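Local structure of uncharacterized protein (Parabacteroides merdae, 4R7F) at residues Pro219-Glu223 with Asn366-Asn372; Ser145-Ser149 with Thr394-Asn398; Tyr248-Leu253 with Tyr290-Phe295. The protein is of unknown function but folds into immunoglobulin-like beta-sandwich domains, the first related to a type 9 secretion system plug protein domain, and holds a magnesium ion. All blocks are in the same frame, centred on the assembly; numbering follows the deposited sequence. Where two conformers were deposited one is given.

Interaction 1: Pro219-Glu223 with Asn366-Asn372. With MG (magnesium ion), chain G.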
loop_
_atom_site.group_PDB
_atom_site.type_symbol
_atom_site.label_atom_id
_atom_site.label_comp_id
_atom_site.label_asym_id
_atom_site.label_seq_id
_atom_site.Cartn_x
_atom_site.Cartn_y
_atom_site.Cartn_z
ATOM N N PRO A 219 16.093 -12.882 -2.418
ATOM C CA PRO A 219 16.941 -11.830 -1.801
ATOM C C PRO A 219 16.183 -10.511 -1.724
ATOM O O PRO A 219 15.382 -10.194 -2.616
ATOM C CB PRO A 219 18.131 -11.728 -2.749
ATOM C CG PRO A 219 17.640 -12.332 -4.032
ATOM C CD PRO A 219 16.667 -13.400 -3.662
ATOM N N ALA A 220 16.415 -9.760 -0.654
ATOM C CA ALA A 220 15.571 -8.624 -0.342
ATOM C C ALA A 220 15.850 -7.409 -1.187
ATOM O O ALA A 220 14.968 -6.546 -1.369
ATOM C CB ALA A 220 15.650 -8.285 1.136
ATOM N N GLY A 221 17.070 -7.296 -1.701
ATOM C CA GLY A 221 17.433 -6.121 -2.507
ATOM C C GLY A 221 17.354 -4.838 -1.715
ATOM O O GLY A 221 17.511 -4.834 -0.471
ATOM N N ASN A 222 17.095 -3.761 -2.445
ATOM C CA ASN A 222 17.195 -2.407 -1.950
ATOM C C ASN A 222 16.142 -1.587 -2.681
ATOM O O ASN A 222 15.574 -2.043 -3.696
ATOM C CB ASN A 222 18.584 -1.823 -2.234
ATOM C CG ASN A 222 18.956 -0.664 -1.298
ATOM O OD1 ASN A 222 18.105 -0.082 -0.654
ATOM N ND2 ASN A 222 20.226 -0.337 -1.236
ATOM N N GLU A 223 15.855 -0.393 -2.162
ATOM C CA GLU A 223 14.980 0.533 -2.886
ATOM C C GLU A 223 15.724 0.939 -4.131
ATOM O O GLU A 223 16.956 1.089 -4.129
ATOM C CB GLU A 223 14.567 1.769 -2.063
ATOM C CG GLU A 223 13.991 1.463 -0.656
ATOM C CD GLU A 223 12.742 0.567 -0.627
ATOM O OE1 GLU A 223 12.104 0.276 -1.676
ATOM O OE2 GLU A 223 12.407 0.128 0.495
ATOM N N ASN A 366 21.339 -6.320 -0.124
ATOM C CA ASN A 366 20.141 -7.051 0.240
ATOM C C ASN A 366 19.812 -6.702 1.697
ATOM O O ASN A 366 20.518 -7.078 2.617
ATOM C CB ASN A 366 20.349 -8.566 0.065
ATOM C CG ASN A 366 20.281 -9.017 -1.382
ATOM O OD1 ASN A 366 19.549 -8.442 -2.204
ATOM N ND2 ASN A 366 21.069 -10.045 -1.721
ATOM N N TYR A 367 18.704 -6.003 1.874
ATOM C CA TYR A 367 18.296 -5.467 3.146
ATOM C C TYR A 367 16.889 -5.903 3.368
ATOM O O TYR A 367 16.019 -5.591 2.542
ATOM C CB TYR A 367 18.347 -3.939 3.062
ATOM C CG TYR A 367 19.750 -3.387 2.813
ATOM C CD1 TYR A 367 20.623 -3.191 3.857
ATOM C CD2 TYR A 367 20.183 -3.055 1.537
ATOM C CE1 TYR A 367 21.901 -2.686 3.650
ATOM C CE2 TYR A 367 21.446 -2.525 1.323
ATOM C CZ TYR A 367 22.309 -2.361 2.399
ATOM O OH TYR A 367 23.595 -1.866 2.234
ATOM N N TYR A 368 16.646 -6.606 4.476
ATOM C CA TYR A 368 15.315 -7.201 4.737
ATOM C C TYR A 368 14.186 -6.180 4.806
ATOM O O TYR A 368 13.055 -6.529 4.518
ATOM C CB TYR A 368 15.291 -8.046 6.021
ATOM C CG TYR A 368 15.192 -7.205 7.266
ATOM C CD1 TYR A 368 16.334 -6.592 7.800
ATOM C CD2 TYR A 368 13.956 -6.974 7.885
ATOM C CE1 TYR A 368 16.255 -5.787 8.908
ATOM C CE2 TYR A 368 13.859 -6.157 9.002
ATOM C CZ TYR A 368 15.017 -5.593 9.511
ATOM O OH TYR A 368 14.967 -4.800 10.600
ATOM N N GLN A 369 14.497 -4.940 5.197
ATOM C CA GLN A 369 13.487 -3.882 5.328
ATOM C C GLN A 369 12.894 -3.443 4.002
ATOM O O GLN A 369 11.852 -2.797 3.998
ATOM C CB GLN A 369 14.055 -2.592 5.975
ATOM C CG GLN A 369 14.814 -2.711 7.291
ATOM C CD GLN A 369 16.314 -2.993 7.139
ATOM O OE1 GLN A 369 16.790 -3.622 6.174
ATOM N NE2 GLN A 369 17.068 -2.521 8.101
ATOM N N THR A 370 13.600 -3.698 2.895
ATOM C CA THR A 370 13.259 -3.127 1.595
ATOM C C THR A 370 11.790 -3.406 1.210
ATOM O O THR A 370 11.297 -4.537 1.304
ATOM C CB THR A 370 14.217 -3.680 0.501
ATOM O OG1 THR A 370 15.529 -3.196 0.782
ATOM C CG2 THR A 370 13.802 -3.231 -0.907
ATOM N N GLN A 371 11.107 -2.367 0.787
ATOM C CA GLN A 371 9.742 -2.490 0.269
ATOM C C GLN A 371 9.803 -3.066 -1.147
ATOM O O GLN A 371 10.333 -2.428 -2.082
ATOM C CB GLN A 371 9.029 -1.119 0.294
ATOM C CG GLN A 371 7.601 -1.129 -0.292
ATOM C CD GLN A 371 7.466 -0.957 -1.840
ATOM O OE1 GLN A 371 8.153 -0.127 -2.488
ATOM N NE2 GLN A 371 6.519 -1.721 -2.422
ATOM N N ASN A 372 9.287 -4.282 -1.304
ATOM C CA ASN A 372 9.196 -4.930 -2.623
ATOM C C ASN A 372 7.786 -5.392 -2.828
ATOM O O ASN A 372 7.010 -5.465 -1.880
ATOM C CB ASN A 372 10.122 -6.142 -2.696
ATOM C CG ASN A 372 11.577 -5.752 -2.757
ATOM O OD1 ASN A 372 12.004 -4.944 -3.602
ATOM N ND2 ASN A 372 12.341 -6.293 -1.854
HETATM MG MG MG G . 10.910 -0.819 -3.394
HETATM O O HOH W 1 12.730 -2.276 -3.914
#
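E223 and Q371 meet at a magnesium site, where the loop 219-223 closes against 366-372, which carries a type I beta turn from Y367 to T370. E223 splits its carboxylate between two jobs. E223 OE1 binds the magnesium at 2.4 Å, while E223 OE2 accepts the N-H of Q371 (N to OE2 2.8 Å). That bond is nearly straight (167°), its donor on the syn side of OE2, somewhat out of the carboxylate plane; Y264 OH is a second partner of the same oxygen. E223 gets there with CG beside its backbone N (chi1 -51°) and a further bend at chi2. The Q371 backbone also binds the ion directly, its O 2.2 Å from the magnesium. D269, D271 and a water complete the site, and the ordered water also donates to N222 O and N372 OD1, so it ties both loops to the metal.

Away from the ion, the backbone at A220 and G221 is gripped atom by atom. G221 N donates to N366 OD1 at 2.8 Å, approaching from outside the plane of that amide; T360 OG1 also bonds to this oxygen. G221 O takes the Y367 N-H in the plane of its carbonyl, at 2.9 Å from Y367 N. T370 OG1 lies near both G221 O and Y367 O, and which of the two takes its proton is not settled. Y367 O is in any case bonded by T370 N within the turn, and A220 CB presses against it at 3.1 Å. N222 runs alongside the Y367 ring, and its ND2 donates to E364 O. N372, with CG beside its backbone N (chi1 -72°), sends ND2 to A220 O at 2.7 Å, the acceptor lying close to the plane of the amide.

Interaction 2: Ser145-Ser149 with Thr394-Asn398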
loop_
_atom_site.group_PDB
_atom_site.type_symbol
_atom_site.label_atom_id
_atom_site.label_comp_id
_atom_site.label_asym_id
_atom_site.label_seq_id
_atom_site.Cartn_x
_atom_site.Cartn_y
_atom_site.Cartn_z
ATOM N N SER A 145 -4.572 -15.469 0.086
ATOM C CA SER A 145 -4.100 -14.769 1.288
ATOM C C SER A 145 -2.597 -14.921 1.372
ATOM O O SER A 145 -2.121 -16.037 1.359
ATOM C CB SER A 145 -4.735 -15.351 2.553
ATOM O OG SER A 145 -6.132 -15.165 2.546
ATOM N N ALA A 146 -1.871 -13.804 1.477
ATOM C CA ALA A 146 -0.413 -13.818 1.374
ATOM C C ALA A 146 0.271 -12.910 2.392
ATOM O O ALA A 146 -0.346 -12.033 2.958
ATOM C CB ALA A 146 0.017 -13.446 -0.039
ATOM N N SER A 147 1.543 -13.192 2.670
ATOM C CA SER A 147 2.363 -12.287 3.457
ATOM C C SER A 147 3.814 -12.320 2.963
ATOM O O SER A 147 4.214 -13.275 2.329
ATOM C CB SER A 147 2.298 -12.630 4.952
ATOM O OG SER A 147 2.936 -13.865 5.237
ATOM N N VAL A 148 4.568 -11.259 3.258
ATOM C CA VAL A 148 5.996 -11.187 3.004
ATOM C C VAL A 148 6.650 -10.838 4.318
ATOM O O VAL A 148 6.230 -9.873 4.968
ATOM C CB VAL A 148 6.352 -10.073 2.003
ATOM C CG1 VAL A 148 7.780 -10.237 1.521
ATOM C CG2 VAL A 148 5.467 -10.155 0.805
ATOM N N SER A 149 7.669 -11.604 4.711
ATOM C CA SER A 149 8.390 -11.303 5.916
ATOM C C SER A 149 9.894 -11.383 5.721
ATOM O O SER A 149 10.381 -12.255 5.036
ATOM C CB SER A 149 7.977 -12.272 7.019
ATOM O OG SER A 149 8.819 -12.102 8.156
ATOM N N THR A 394 -2.677 -12.158 -7.303
ATOM C CA THR A 394 -2.636 -11.121 -6.284
ATOM C C THR A 394 -1.225 -10.539 -6.213
ATOM O O THR A 394 -0.269 -11.197 -6.577
ATOM C CB THR A 394 -3.050 -11.649 -4.903
ATOM O OG1 THR A 394 -3.289 -10.544 -4.044
ATOM C CG2 THR A 394 -1.964 -12.496 -4.245
ATOM N N THR A 395 -1.107 -9.286 -5.802
ATOM C CA THR A 395 0.194 -8.665 -5.607
ATOM C C THR A 395 0.240 -8.205 -4.137
ATOM O O THR A 395 -0.663 -7.542 -3.690
ATOM C CB THR A 395 0.424 -7.502 -6.600
ATOM O OG1 THR A 395 0.514 -8.006 -7.947
ATOM C CG2 THR A 395 1.701 -6.805 -6.274
ATOM N N VAL A 396 1.269 -8.599 -3.396
ATOM C CA VAL A 396 1.404 -8.273 -1.981
ATOM C C VAL A 396 2.697 -7.467 -1.762
ATOM O O VAL A 396 3.695 -7.706 -2.419
ATOM C CB VAL A 396 1.338 -9.567 -1.126
ATOM C CG1 VAL A 396 2.340 -10.614 -1.595
ATOM C CG2 VAL A 396 1.534 -9.271 0.344
ATOM N N ARG A 397 2.640 -6.467 -0.892
ATOM C CA ARG A 397 3.800 -5.680 -0.505
ATOM C C ARG A 397 4.120 -5.909 0.989
ATOM O O ARG A 397 3.370 -6.626 1.671
ATOM C CB ARG A 397 3.507 -4.222 -0.809
ATOM C CG ARG A 397 3.676 -3.895 -2.279
ATOM C CD ARG A 397 2.852 -2.710 -2.775
ATOM N NE ARG A 397 1.674 -3.148 -3.550
ATOM C CZ ARG A 397 1.512 -3.035 -4.874
ATOM N NH1 ARG A 397 2.437 -2.461 -5.635
ATOM N NH2 ARG A 397 0.395 -3.487 -5.445
ATOM N N ASN A 398 5.220 -5.327 1.493
ATOM C CA ASN A 398 5.575 -5.357 2.951
ATOM C C ASN A 398 5.862 -4.002 3.643
ATOM O O ASN A 398 5.104 -3.037 3.522
ATOM C CB ASN A 398 6.780 -6.269 3.180
ATOM C CG ASN A 398 7.988 -5.843 2.373
ATOM O OD1 ASN A 398 7.859 -5.455 1.222
ATOM N ND2 ASN A 398 9.161 -5.904 2.978
HETATM O O HOH W 2 3.000 -8.733 3.806
#
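The outer strands of two facing sheets in an immunoglobulin-like beta sandwich, 143-149 and 389-397, come together where A146 and V148 pack on V396. The short segments run in broadly the same direction, 32° apart, but their axes stay 6.7 Å from each other at the closest approach. No direct hydrogen bond joins them; side chains do the work.

V396 is the hub. Its CG1 sits between the backbone N and the carbonyl carbon (chi1 53°), and from there it touches A146 CB at 4.0 Å and V148 CG2 at 4.0 Å. Its other methyl, CG2, is 4.1 Å from V148 CG2, so V148 lays one branch across both methyls of V396. Further along, V148 CB meets N398 CB at 4.0 Å, carrying the contact to the end of the modelled chain.

In this sandwich each strand pairs inward with its own sheet: 143-149 with strand 160-168, and 389-397 with strand 373-380. F165 and I376 also touch A146, and Y374 touches V148, so the valine contact lies at the margin of the core between the sheets. On its other side strand 143-149 meets the second subunit, which hydrogen-bonds the A146 backbone; S147, pointing away from V396, bonds through OG to N143 of that subunit and, more doubtfully because the serine has two conformers, to its S145.

The N398 amide turns to T370 and N372 of the neighbouring loop. One water bridges the two backbones near the C-terminal end of the contact, accepting from V148 N at 3.0 Å and donating to R397 O at 3.0 Å.

Interaction 3: Tyr248-Leu253 with Tyr290-Phe295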
loop_
_atom_site.group_PDB
_atom_site.type_symbol
_atom_site.label_atom_id
_atom_site.label_comp_id
_atom_site.label_asym_id
_atom_site.label_seq_id
_atom_site.Cartn_x
_atom_site.Cartn_y
_atom_site.Cartn_z
ATOM N N TYR A 248 20.753 16.247 -29.802
ATOM C CA TYR A 248 20.158 15.796 -28.524
ATOM C C TYR A 248 20.660 16.547 -27.316
ATOM O O TYR A 248 21.849 16.916 -27.210
ATOM C CB TYR A 248 20.507 14.329 -28.246
ATOM C CG TYR A 248 20.016 13.275 -29.238
ATOM C CD1 TYR A 248 18.653 13.053 -29.460
ATOM C CD2 TYR A 248 20.926 12.455 -29.899
ATOM C CE1 TYR A 248 18.218 12.052 -30.337
ATOM C CE2 TYR A 248 20.499 11.461 -30.774
ATOM C CZ TYR A 248 19.153 11.262 -30.998
ATOM O OH TYR A 248 18.774 10.275 -31.883
ATOM N N TYR A 249 19.761 16.740 -26.370
ATOM C CA TYR A 249 20.198 17.073 -25.009
ATOM C C TYR A 249 20.741 15.822 -24.346
ATOM O O TYR A 249 20.266 14.729 -24.609
ATOM C CB TYR A 249 19.048 17.625 -24.172
ATOM C CG TYR A 249 18.703 19.018 -24.556
ATOM C CD1 TYR A 249 19.398 20.092 -24.018
ATOM C CD2 TYR A 249 17.690 19.275 -25.472
ATOM C CE1 TYR A 249 19.090 21.384 -24.375
ATOM C CE2 TYR A 249 17.372 20.572 -25.830
ATOM C CZ TYR A 249 18.080 21.621 -25.286
ATOM O OH TYR A 249 17.765 22.927 -25.637
ATOM N N ASN A 250 21.744 16.006 -23.505
ATOM C CA ASN A 250 22.435 14.930 -22.825
ATOM C C ASN A 250 22.338 15.165 -21.337
ATOM O O ASN A 250 22.744 16.215 -20.825
ATOM C CB ASN A 250 23.920 14.882 -23.216
ATOM C CG ASN A 250 24.156 14.203 -24.564
ATOM O OD1 ASN A 250 24.645 13.086 -24.618
ATOM N ND2 ASN A 250 23.812 14.882 -25.658
ATOM N N VAL A 251 21.804 14.178 -20.647
ATOM C CA VAL A 251 21.731 14.206 -19.207
ATOM C C VAL A 251 22.832 13.395 -18.544
ATOM O O VAL A 251 22.812 12.169 -18.610
ATOM C CB VAL A 251 20.409 13.645 -18.734
ATOM C CG1 VAL A 251 20.300 13.828 -17.220
ATOM C CG2 VAL A 251 19.263 14.309 -19.491
ATOM N N GLU A 252 23.773 14.077 -17.886
ATOM C CA GLU A 252 24.800 13.395 -17.114
ATOM C C GLU A 252 24.239 13.150 -15.719
ATOM O O GLU A 252 23.995 14.088 -14.967
ATOM C CB GLU A 252 26.098 14.216 -17.057
ATOM C CG GLU A 252 27.345 13.390 -16.713
ATOM C CD GLU A 252 28.404 14.175 -15.921
ATOM O OE1 GLU A 252 28.271 15.409 -15.836
ATOM O OE2 GLU A 252 29.366 13.569 -15.378
ATOM N N LEU A 253 24.003 11.885 -15.385
ATOM C CA LEU A 253 23.541 11.544 -14.075
ATOM C C LEU A 253 24.742 11.574 -13.148
ATOM O O LEU A 253 25.878 11.315 -13.556
ATOM C CB LEU A 253 22.927 10.141 -14.034
ATOM C CG LEU A 253 21.672 9.845 -14.828
ATOM C CD1 LEU A 253 21.217 8.386 -14.679
ATOM C CD2 LEU A 253 20.593 10.742 -14.351
ATOM N N TYR A 290 13.096 13.411 -25.865
ATOM C CA TYR A 290 13.965 12.252 -25.697
ATOM C C TYR A 290 15.358 12.820 -25.606
ATOM O O TYR A 290 15.801 13.507 -26.524
ATOM C CB TYR A 290 13.890 11.247 -26.896
ATOM C CG TYR A 290 12.753 10.213 -26.806
ATOM C CD1 TYR A 290 11.476 10.487 -27.295
ATOM C CD2 TYR A 290 12.949 8.997 -26.205
ATOM C CE1 TYR A 290 10.443 9.571 -27.194
ATOM C CE2 TYR A 290 11.919 8.069 -26.091
ATOM C CZ TYR A 290 10.676 8.350 -26.578
ATOM O OH TYR A 290 9.685 7.408 -26.452
ATOM N N TYR A 291 16.047 12.513 -24.506
ATOM C CA TYR A 291 17.403 12.969 -24.255
ATOM C C TYR A 291 18.286 11.730 -24.134
ATOM O O TYR A 291 17.796 10.644 -23.845
ATOM C CB TYR A 291 17.479 13.795 -22.962
ATOM C CG TYR A 291 16.701 15.123 -22.933
ATOM C CD1 TYR A 291 16.037 15.634 -24.060
ATOM C CD2 TYR A 291 16.642 15.877 -21.764
ATOM C CE1 TYR A 291 15.339 16.842 -24.005
ATOM C CE2 TYR A 291 15.959 17.087 -21.714
ATOM C CZ TYR A 291 15.312 17.571 -22.834
ATOM O OH TYR A 291 14.623 18.767 -22.768
ATOM N N ILE A 292 19.581 11.882 -24.375
ATOM C CA ILE A 292 20.525 10.811 -24.108
ATOM C C ILE A 292 20.845 10.855 -22.635
ATOM O O ILE A 292 21.409 11.839 -22.161
ATOM C CB ILE A 292 21.860 10.984 -24.834
ATOM C CG1 ILE A 292 21.670 11.073 -26.338
ATOM C CG2 ILE A 292 22.787 9.820 -24.516
ATOM C CD1 ILE A 292 21.120 9.809 -26.923
ATOM N N VAL A 293 20.504 9.801 -21.899
ATOM C CA VAL A 293 20.854 9.774 -20.480
ATOM C C VAL A 293 22.076 8.907 -20.224
ATOM O O VAL A 293 22.143 7.797 -20.704
ATOM C CB VAL A 293 19.676 9.321 -19.648
ATOM C CG1 VAL A 293 20.015 9.366 -18.173
ATOM C CG2 VAL A 293 18.470 10.188 -19.991
ATOM N N HIS A 294 23.028 9.440 -19.445
ATOM C CA HIS A 294 24.292 8.798 -19.188
ATOM C C HIS A 294 24.353 8.288 -17.773
ATOM O O HIS A 294 24.291 9.078 -16.817
ATOM C CB HIS A 294 25.472 9.753 -19.383
ATOM C CG HIS A 294 25.571 10.311 -20.757
ATOM N ND1 HIS A 294 26.403 9.785 -21.720
ATOM C CD2 HIS A 294 24.933 11.350 -21.339
ATOM C CE1 HIS A 294 26.266 10.469 -22.836
ATOM N NE2 HIS A 294 25.366 11.411 -22.637
ATOM N N PHE A 295 24.516 6.969 -17.657
ATOM C CA PHE A 295 24.604 6.298 -16.355
ATOM C C PHE A 295 26.039 5.937 -16.089
ATOM O O PHE A 295 26.730 5.486 -17.003
ATOM C CB PHE A 295 23.814 4.994 -16.350
ATOM C CG PHE A 295 22.327 5.169 -16.487
ATOM C CD1 PHE A 295 21.758 5.407 -17.718
ATOM C CD2 PHE A 295 21.506 5.020 -15.398
ATOM C CE1 PHE A 295 20.399 5.518 -17.843
ATOM C CE2 PHE A 295 20.143 5.149 -15.518
ATOM C CZ PHE A 295 19.588 5.392 -16.741
HETATM O O HOH W 3 17.257 15.899 -27.252
HETATM O O HOH W 4 26.533 9.530 -15.427
#
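I292 bonds through its backbone to the two residues flanking N250: its N donates to Y249 O at 2.9 Å and its O accepts from V251 N at 2.8 Å. H294 repeats the pattern with V251 O and L253 N. A water adds a bridge from Y249 N to Y290 O.

One side-chain bond joins in: H294 NE2 donates to N250 OD1 at 2.7 Å, almost straight (173°), on a lone pair of the amide and in the plane of the imidazole, which helps set how the two flat groups are turned, nearly coplanar.

CH-pi and apolar contacts follow. Y249 CB makes a CH-pi contact over the centre of the Y291 ring, 3.5 Å from the centroid, while V251 CG2 comes to that ring's edge. With an alanine at Y291, Y249 CB would probably lose the ring face it packs on and V251 CG2 the ring edge, opening a gap beside strand 248-253. L253 CD1 makes another over the F295 ring, 3.7 Å from its centroid, and M227 of strand 225-228 packs on L253, V293 and F295.

This is the bonding of a parallel strand pair, here within a mixed sheet whose other strand pairs are antiparallel, stacked against a second sheet as in a beta sandwich.

How the interactions relate
Along the chain the order is 145-149, 219-223, 248-253, 290-295, 366-372, 394-398, so interaction 2 encloses interaction 1, which in turn encloses interaction 3. Interactions 1 and 2 adjoin, their centres 14 Å apart, and meet at N398. Interaction 2 joins the two sheets of one sandwich, and interaction 1 lies where the chain leaves that sandwich after strand 207-219 and returns to it at strand 373-380. Interaction 3 belongs to the region between, in a different sheet, its centre 29 Å from interaction 1 and 37 Å from interaction 2. The magnesium site thus appears to lie at the junction between the host sandwich and the region inserted in it.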